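Local coordinates for protein glutathione S-transferase omega-like 2 (Saccharomyces cerevisiae, PDB 5LKB) that acts as a glutathione-dependent thiol transferase, reducing dehydroascorbate and dimethylarsinic acid, and reacts with glutathionyl-(hydro)quinones, at residues Lys14-Ser19 with Tyr152-Thr157; Ser18-Thr23 with Val170-Ser175. One frame throughout, in Å; residues are numbered along the deposited sequence. Where two conformers were deposited one is given.

Contact 1 (Lys14-Ser19 with Tyr152-Thr157); sequences KRQVSS and YSARFT
Gln-16 reaches the backbone of Arg-155 because its CG is tucked between its own N and carbonyl carbon (chi1 75°) and the chain then runs out straight (chi2 -178°), carrying the amide across to the 152-157 loop. There the amide grips both polar backbone atoms of one residue: Arg-155 N donates to Gln-16 OE1 at 3.0 Å, in the carbonyl plane and on a lone pair, while Gln-16 NE2 donates to Arg-155 O at 3.1 Å. That carbonyl oxygen is held twice, since Tyr-152 OH comes to Arg-155 O from the opposite face of its plane at 2.7 Å. The paired bonds copy the way a strand neighbour would pair, yet both segments are irregular loop, the second leading into strand 160-163 of the thioredoxin-like domain. Arg-155, like Arg-15 next to the glutamine, binds glutathione, so the amide probably helps to hold backbone in the glutathione site. The aliphatic start of the Arg-155 side chain lies against the amide oxygen, with CB 3.3 Å from Gln-16 OE1, and its guanidinium stands almost perpendicular to the amide. An alanine here is likely to leave Arg-155 N without its acceptor and the loop freer to shift. Ser-19 OG meets the Tyr-152 ring at its edge, 3.7 Å from Tyr-152 CE1, and a water bridges Tyr-152 OH to Ser-19 N.

Contact 2 (Ser18-Thr23 with Val170-Ser175); sequences SSFRET and VNNESS
Residues 18-23 run past 170-173 with their end-to-end directions 131° apart, and a single beta bridge pairs Arg-21 with Asn-171: Asn-172 N donates to Phe-20 O at 3.0 Å and Glu-22 N to Val-170 O at 3.1 Å. The asparagines extend this pairing with their side chains. With CG anti to its N (chi1 -164°), Asn-171 sends ND2 straight to a lone pair of Glu-22 O, 2.9 Å away, while its OD1 turns back to Glu-173 N in an Asx turn. Asn-172 OD1 takes Phe-20 N at 3.1 Å from above its carbonyl plane, and the amide sits at the edge of the Phe-20 ring, the two planes 83° apart; Asn-172 ND2 also bonds Tyr-145 OH. Glu-173, a glutathione ligand, divides its carboxylate: OE1 accepts from Ser-18 OG at 3.0 Å in the conformer given, one of two for this serine. Glu-173 is the N-cap of helix 174-182, its OE2 taking the backbone Ser-175 N at 3.1 Å; Ser-175 OG reaches OE2 from the opposite face. Arg-21 lies alongside, a guanidinium face over Glu-173 CG; its NH1 bonds Ser-18 O and its NE makes a salt bridge with Glu-176. The donors around the carboxylate, together with the helix start, would probably favour its charged form, leaving a negative group fixed in the glutathione site beside Ser-174, another glutathione-binding residue.

Overall arrangement
The two contacts share Ser-18 and Ser-19, and their centres lie 11 Å apart on the same side of the chain's centre. One N-terminal segment, ahead of strand 38-42, thus meets first the loop before strand 160-163 (contact 1), then the end of strand 168-171 and the start of helix 174-182 (contact 2). These two antiparallel strands are neighbours in the four-stranded mixed sheet of the thioredoxin-like domain. The contacts also touch directly, through Tyr-152 against Phe-20 and Thr-157 against Asn-172, and a common water links them. Together they probably help to bring Arg-15, Arg-155, Glu-173 and Ser-174, distant in sequence, to one glutathione site.

Contact 1 (Lys14-Ser19 with Tyr152-Thr157)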
ATOM      1  N   LYS A  14       1.008 -21.308  -8.746  1.00 20.36           N
ATOM      2  CA  LYS A  14       0.703 -22.028  -9.993  1.00 24.56           C
ATOM      3  C   LYS A  14      -0.804 -22.264  -9.996  1.00 21.57           C
ATOM      4  O   LYS A  14      -1.304 -23.154  -9.309  1.00 25.48           O
ATOM      5  CB  LYS A  14       1.486 -23.339 -10.022  1.00 24.57           C
ATOM      6  N   ARG A  15      -1.532 -21.417 -10.718  1.00 20.64           N
ATOM      7  CA  ARG A  15      -2.978 -21.541 -10.780  1.00 20.57           C
ATOM      8  C   ARG A  15      -3.322 -22.896 -11.415  1.00 21.81           C
ATOM      9  O   ARG A  15      -2.750 -23.264 -12.443  1.00 22.33           O
ATOM     10  CB  ARG A  15      -3.570 -20.394 -11.593  1.00 20.18           C
ATOM     11  CG  ARG A  15      -5.069 -20.419 -11.738  1.00 20.02           C
ATOM     12  CD  ARG A  15      -5.619 -19.175 -12.403  1.00 19.58           C
ATOM     13  NE  ARG A  15      -5.324 -17.986 -11.609  1.00 20.02           N
ATOM     14  CZ  ARG A  15      -6.015 -17.569 -10.581  1.00 18.83           C
ATOM     15  NH1 ARG A  15      -7.083 -18.228 -10.153  1.00 19.41           N
ATOM     16  NH2 ARG A  15      -5.585 -16.467  -9.930  1.00 18.11           N
ATOM     17  N   GLN A  16      -4.261 -23.601 -10.793  1.00 20.55           N
ATOM     18  CA  GLN A  16      -4.734 -24.881 -11.335  1.00 21.47           C
ATOM     19  C   GLN A  16      -5.523 -24.675 -12.621  1.00 24.50           C
ATOM     20  O   GLN A  16      -6.194 -23.663 -12.822  1.00 21.37           O
ATOM     21  CB  GLN A  16      -5.624 -25.555 -10.305  1.00 19.33           C
ATOM     22  CG  GLN A  16      -7.049 -24.967 -10.127  1.00 27.92           C
ATOM     23  CD  GLN A  16      -7.867 -25.678  -9.038  1.00 32.49           C
ATOM     24  OE1 GLN A  16      -7.304 -26.277  -8.103  1.00 29.20           O
ATOM     25  NE2 GLN A  16      -9.206 -25.611  -9.150  1.00 31.37           N
ATOM     26  N   VAL A  17      -5.489 -25.681 -13.499  1.00 21.00           N
ATOM     27  CA  VAL A  17      -6.319 -25.673 -14.690  1.00 22.14           C
ATOM     28  C   VAL A  17      -7.730 -26.058 -14.268  1.00 19.33           C
ATOM     29  O   VAL A  17      -7.940 -27.009 -13.495  1.00 25.77           O
ATOM     30  CB  VAL A  17      -5.740 -26.657 -15.723  1.00 24.20           C
ATOM     31  CG1 VAL A  17      -6.674 -26.820 -16.882  1.00 28.26           C
ATOM     32  CG2 VAL A  17      -4.379 -26.160 -16.256  1.00 31.07           C
ATOM     33  N   SER A  18      -8.715 -25.308 -14.768  1.00 17.71           N
ATOM     34  CA  SER A  18     -10.103 -25.625 -14.472  0.60 20.33           C
ATOM     35  C   SER A  18     -10.526 -26.919 -15.162  1.00 19.40           C
ATOM     36  O   SER A  18     -10.194 -27.162 -16.327  1.00 24.53           O
ATOM     37  CB  SER A  18     -11.001 -24.531 -14.998  0.60 21.12           C
ATOM     38  OG  SER A  18     -10.653 -23.304 -14.404  0.60 24.43           O
ATOM     39  N   SER A  19     -11.333 -27.695 -14.441  1.00 19.78           N
ATOM     40  CA  SER A  19     -11.681 -29.048 -14.835  1.00 21.96           C
ATOM     41  C   SER A  19     -12.959 -29.150 -15.633  1.00 22.61           C
ATOM     42  O   SER A  19     -13.109 -30.139 -16.353  1.00 23.37           O
ATOM     43  CB  SER A  19     -11.883 -29.917 -13.603  1.00 18.79           C
ATOM     44  OG  SER A  19     -10.735 -29.836 -12.812  1.00 29.43           O
ATOM     45  N   TYR A 152     -13.967 -35.444  -7.374  1.00 35.27           N
ATOM     46  CA  TYR A 152     -13.254 -34.182  -7.581  1.00 35.76           C
ATOM     47  C   TYR A 152     -12.218 -33.985  -6.482  1.00 34.27           C
ATOM     48  O   TYR A 152     -12.490 -34.230  -5.305  1.00 31.68           O
ATOM     49  CB  TYR A 152     -14.249 -33.016  -7.578  1.00 33.09           C
ATOM     50  CG  TYR A 152     -13.636 -31.689  -7.980  1.00 29.30           C
ATOM     51  CD1 TYR A 152     -13.314 -31.412  -9.309  1.00 27.62           C
ATOM     52  CD2 TYR A 152     -13.330 -30.728  -7.026  1.00 30.49           C
ATOM     53  CE1 TYR A 152     -12.732 -30.173  -9.684  1.00 29.53           C
ATOM     54  CE2 TYR A 152     -12.727 -29.519  -7.397  1.00 27.62           C
ATOM     55  CZ  TYR A 152     -12.471 -29.246  -8.717  1.00 26.09           C
ATOM     56  OH  TYR A 152     -11.868 -28.080  -9.078  1.00 25.46           O
ATOM     57  N   SER A 153     -11.025 -33.527  -6.856  1.00 30.88           N
ATOM     58  CA  SER A 153      -9.984 -33.317  -5.855  1.00 32.99           C
ATOM     59  C   SER A 153      -9.045 -32.180  -6.252  1.00 37.97           C
ATOM     60  O   SER A 153      -7.821 -32.308  -6.203  1.00 40.07           O
ATOM     61  CB  SER A 153      -9.203 -34.606  -5.617  1.00 36.93           C
ATOM     62  OG  SER A 153      -8.504 -34.932  -6.800  1.00 48.52           O
ATOM     63  N   ALA A 154      -9.614 -31.049  -6.649  1.00 33.37           N
ATOM     64  CA  ALA A 154      -8.883 -29.793  -6.794  1.00 33.87           C
ATOM     65  C   ALA A 154      -9.590 -28.739  -5.953  1.00 32.25           C
ATOM     66  O   ALA A 154     -10.452 -29.054  -5.132  1.00 30.39           O
ATOM     67  CB  ALA A 154      -8.793 -29.405  -8.268  1.00 33.78           C
ATOM     68  N   ARG A 155      -9.200 -27.472  -6.138  1.00 32.59           N
ATOM     69  CA  ARG A 155      -9.844 -26.369  -5.434  1.00 30.60           C
ATOM     70  C   ARG A 155     -11.236 -26.094  -5.982  1.00 23.88           C
ATOM     71  O   ARG A 155     -11.481 -26.183  -7.182  1.00 26.96           O
ATOM     72  CB  ARG A 155      -8.987 -25.117  -5.539  1.00 31.30           C
ATOM     73  CG  ARG A 155      -7.631 -25.277  -4.807  1.00 36.36           C
ATOM     74  CD  ARG A 155      -6.649 -24.217  -5.198  1.00 41.73           C
ATOM     75  NE  ARG A 155      -7.028 -22.885  -4.736  1.00 46.85           N
ATOM     76  CZ  ARG A 155      -6.524 -22.265  -3.658  1.00 60.24           C
ATOM     77  NH1 ARG A 155      -5.620 -22.866  -2.888  1.00 61.46           N
ATOM     78  NH2 ARG A 155      -6.928 -21.034  -3.339  1.00 56.80           N
ATOM     79  N   PHE A 156     -12.121 -25.682  -5.064  1.00 23.75           N
ATOM     80  CA  PHE A 156     -13.533 -25.486  -5.329  1.00 21.70           C
ATOM     81  C   PHE A 156     -13.766 -24.020  -5.728  1.00 25.76           C
ATOM     82  O   PHE A 156     -14.223 -23.187  -4.932  1.00 25.46           O
ATOM     83  CB  PHE A 156     -14.348 -25.836  -4.090  1.00 23.48           C
ATOM     84  CG  PHE A 156     -14.008 -27.144  -3.496  1.00 26.49           C
ATOM     85  CD1 PHE A 156     -14.301 -28.306  -4.177  1.00 28.01           C
ATOM     86  CD2 PHE A 156     -13.432 -27.238  -2.254  1.00 28.81           C
ATOM     87  CE1 PHE A 156     -13.976 -29.530  -3.632  1.00 29.85           C
ATOM     88  CE2 PHE A 156     -13.125 -28.470  -1.700  1.00 32.50           C
ATOM     89  CZ  PHE A 156     -13.423 -29.622  -2.401  1.00 28.01           C
ATOM     90  N   THR A 157     -13.420 -23.696  -6.963  1.00 18.01           N
ATOM     91  CA  THR A 157     -13.312 -22.302  -7.390  1.00 18.91           C
ATOM     92  C   THR A 157     -14.650 -21.746  -7.848  1.00 20.00           C
ATOM     93  O   THR A 157     -15.583 -22.485  -8.194  1.00 19.41           O
ATOM     94  CB  THR A 157     -12.314 -22.166  -8.542  1.00 17.19           C
ATOM     95  OG1 THR A 157     -12.647 -23.108  -9.589  1.00 18.56           O
ATOM     96  CG2 THR A 157     -10.894 -22.442  -8.084  1.00 18.19           C
TER
HETATM   97  O   HOH W   1     -10.611 -24.246 -11.121  1.00 21.34           O
HETATM   98  O   HOH W   2     -11.549 -26.866 -11.613  1.00 19.75           O

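Contact 2 (Ser18-Thr23 with Val170-Ser175)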
ATOM      1  N   SER A  18      -8.715 -25.308 -14.768  1.00 17.71           N
ATOM      2  CA  SER A  18     -10.103 -25.625 -14.472  0.60 20.33           C
ATOM      3  C   SER A  18     -10.526 -26.919 -15.162  1.00 19.40           C
ATOM      4  O   SER A  18     -10.194 -27.162 -16.327  1.00 24.53           O
ATOM      5  CB  SER A  18     -11.001 -24.531 -14.998  0.60 21.12           C
ATOM      6  OG  SER A  18     -10.653 -23.304 -14.404  0.60 24.43           O
ATOM      7  N   SER A  19     -11.333 -27.695 -14.441  1.00 19.78           N
ATOM      8  CA  SER A  19     -11.681 -29.048 -14.835  1.00 21.96           C
ATOM      9  C   SER A  19     -12.959 -29.150 -15.633  1.00 22.61           C
ATOM     10  O   SER A  19     -13.109 -30.139 -16.353  1.00 23.37           O
ATOM     11  CB  SER A  19     -11.883 -29.917 -13.603  1.00 18.79           C
ATOM     12  OG  SER A  19     -10.735 -29.836 -12.812  1.00 29.43           O
ATOM     13  N   PHE A  20     -13.883 -28.199 -15.569  1.00 20.77           N
ATOM     14  CA  PHE A  20     -15.188 -28.328 -16.216  1.00 15.96           C
ATOM     15  C   PHE A  20     -15.195 -27.381 -17.405  1.00 19.18           C
ATOM     16  O   PHE A  20     -15.203 -26.156 -17.243  1.00 17.36           O
ATOM     17  CB  PHE A  20     -16.348 -28.065 -15.267  1.00 21.70           C
ATOM     18  CG  PHE A  20     -16.396 -29.006 -14.111  1.00 18.73           C
ATOM     19  CD1 PHE A  20     -15.700 -28.723 -12.951  1.00 21.94           C
ATOM     20  CD2 PHE A  20     -17.105 -30.199 -14.194  1.00 26.22           C
ATOM     21  CE1 PHE A  20     -15.736 -29.588 -11.870  1.00 23.96           C
ATOM     22  CE2 PHE A  20     -17.120 -31.086 -13.133  1.00 24.61           C
ATOM     23  CZ  PHE A  20     -16.425 -30.773 -11.960  1.00 27.32           C
ATOM     24  N   ARG A  21     -15.257 -27.923 -18.608  1.00 17.07           N
ATOM     25  CA  ARG A  21     -14.958 -27.162 -19.795  1.00 15.09           C
ATOM     26  C   ARG A  21     -15.973 -27.386 -20.912  1.00 14.61           C
ATOM     27  O   ARG A  21     -15.693 -27.057 -22.074  1.00 17.11           O
ATOM     28  CB  ARG A  21     -13.557 -27.546 -20.272  1.00 18.03           C
ATOM     29  CG  ARG A  21     -12.501 -27.424 -19.146  1.00 15.69           C
ATOM     30  CD  ARG A  21     -12.266 -25.975 -18.587  1.00 17.27           C
ATOM     31  NE  ARG A  21     -11.643 -25.140 -19.622  1.00 20.95           N
ATOM     32  CZ  ARG A  21     -10.330 -24.932 -19.763  1.00 19.61           C
ATOM     33  NH1 ARG A  21      -9.460 -25.495 -18.936  1.00 25.07           N
ATOM     34  NH2 ARG A  21      -9.863 -24.213 -20.762  1.00 24.00           N
ATOM     35  N   GLU A  22     -17.170 -27.783 -20.537  1.00 18.42           N
ATOM     36  CA  GLU A  22     -18.218 -28.044 -21.527  1.00 20.29           C
ATOM     37  C   GLU A  22     -18.935 -26.771 -21.960  1.00 20.77           C
ATOM     38  O   GLU A  22     -18.684 -25.661 -21.450  1.00 19.67           O
ATOM     39  CB  GLU A  22     -19.171 -29.135 -21.049  1.00 20.01           C
ATOM     40  CG  GLU A  22     -18.614 -30.565 -21.438  1.00 18.94           C
ATOM     41  CD  GLU A  22     -19.030 -31.011 -22.827  1.00 22.38           C
ATOM     42  OE1 GLU A  22     -19.629 -30.193 -23.541  1.00 18.52           O
ATOM     43  OE2 GLU A  22     -18.703 -32.194 -23.158  1.00 21.46           O
ATOM     44  N   THR A  23     -19.817 -26.900 -22.938  1.00 18.17           N
ATOM     45  CA  THR A  23     -20.532 -25.771 -23.508  0.54 20.63           C
ATOM     46  C   THR A  23     -22.018 -26.083 -23.543  1.00 20.55           C
ATOM     47  O   THR A  23     -22.447 -27.163 -23.141  1.00 19.77           O
ATOM     48  CB  THR A  23     -19.990 -25.382 -24.885  0.54 21.74           C
ATOM     49  OG1 THR A  23     -20.503 -24.087 -25.227  0.54 21.46           O
ATOM     50  CG2 THR A  23     -20.368 -26.435 -25.975  0.54 25.19           C
ATOM     51  N   VAL A 170     -21.429 -27.345 -15.699  1.00 20.65           N
ATOM     52  CA  VAL A 170     -21.200 -27.251 -17.140  1.00 18.49           C
ATOM     53  C   VAL A 170     -19.791 -26.772 -17.396  1.00 21.06           C
ATOM     54  O   VAL A 170     -19.012 -27.374 -18.140  1.00 18.88           O
ATOM     55  CB  VAL A 170     -22.245 -26.335 -17.821  1.00 19.08           C
ATOM     56  CG1 VAL A 170     -21.917 -26.125 -19.327  1.00 21.46           C
ATOM     57  CG2 VAL A 170     -23.687 -26.885 -17.600  1.00 20.07           C
ATOM     58  N   ASN A 171     -19.422 -25.670 -16.737  1.00 18.23           N
ATOM     59  CA  ASN A 171     -18.170 -25.006 -17.050  1.00 17.79           C
ATOM     60  C   ASN A 171     -17.809 -24.184 -15.819  1.00 15.93           C
ATOM     61  O   ASN A 171     -18.680 -23.487 -15.277  1.00 18.12           O
ATOM     62  CB  ASN A 171     -18.293 -24.136 -18.268  1.00 15.32           C
ATOM     63  CG  ASN A 171     -16.987 -23.730 -18.849  1.00 17.91           C
ATOM     64  OD1 ASN A 171     -16.245 -22.958 -18.206  1.00 16.14           O
ATOM     65  ND2 ASN A 171     -16.671 -24.154 -20.068  1.00 16.14           N
ATOM     66  N   ASN A 172     -16.540 -24.285 -15.370  1.00 15.80           N
ATOM     67  CA  ASN A 172     -16.012 -23.450 -14.286  1.00 16.36           C
ATOM     68  C   ASN A 172     -14.778 -22.683 -14.731  1.00 16.44           C
ATOM     69  O   ASN A 172     -13.972 -22.249 -13.883  1.00 15.77           O
ATOM     70  CB  ASN A 172     -15.825 -24.243 -13.002  1.00 15.64           C
ATOM     71  CG  ASN A 172     -14.624 -25.137 -13.037  1.00 17.70           C
ATOM     72  OD1 ASN A 172     -14.149 -25.505 -14.152  1.00 17.59           O
ATOM     73  ND2 ASN A 172     -14.103 -25.512 -11.832  1.00 18.88           N
ATOM     74  N   GLU A 173     -14.669 -22.375 -16.003  1.00 16.43           N
ATOM     75  CA  GLU A 173     -13.595 -21.554 -16.560  1.00 15.10           C
ATOM     76  C   GLU A 173     -14.193 -20.228 -16.994  1.00 15.96           C
ATOM     77  O   GLU A 173     -14.915 -20.142 -17.973  1.00 17.84           O
ATOM     78  CB  GLU A 173     -12.887 -22.319 -17.688  1.00 17.24           C
ATOM     79  CG  GLU A 173     -11.920 -21.528 -18.499  1.00 16.71           C
ATOM     80  CD  GLU A 173     -10.927 -20.769 -17.596  1.00 19.41           C
ATOM     81  OE1 GLU A 173     -10.314 -21.408 -16.702  1.00 20.34           O
ATOM     82  OE2 GLU A 173     -10.753 -19.541 -17.789  1.00 22.20           O
ATOM     83  N   SER A 174     -13.800 -19.131 -16.318  1.00 14.67           N
ATOM     84  CA  SER A 174     -14.472 -17.867 -16.599  1.00 14.93           C
ATOM     85  C   SER A 174     -14.292 -17.437 -18.059  1.00 16.03           C
ATOM     86  O   SER A 174     -15.159 -16.756 -18.615  1.00 16.66           O
ATOM     87  CB  SER A 174     -13.986 -16.754 -15.628  1.00 15.94           C
ATOM     88  OG  SER A 174     -12.621 -16.384 -15.880  1.00 15.84           O
ATOM     89  N   SER A 175     -13.148 -17.757 -18.683  1.00 16.39           N
ATOM     90  CA  SER A 175     -12.890 -17.282 -20.030  1.00 15.65           C
ATOM     91  C   SER A 175     -13.838 -17.967 -21.012  1.00 14.51           C
ATOM     92  O   SER A 175     -14.103 -17.390 -22.075  1.00 18.17           O
ATOM     93  CB  SER A 175     -11.438 -17.560 -20.439  1.00 22.79           C
ATOM     94  OG  SER A 175     -11.141 -18.955 -20.511  1.00 22.22           O
TER
HETATM   95  O   HOH W   3      -8.130 -23.199 -16.814  1.00 29.87           O
HETATM   96  O   HOH W   2     -11.549 -26.866 -11.613  1.00 19.75           O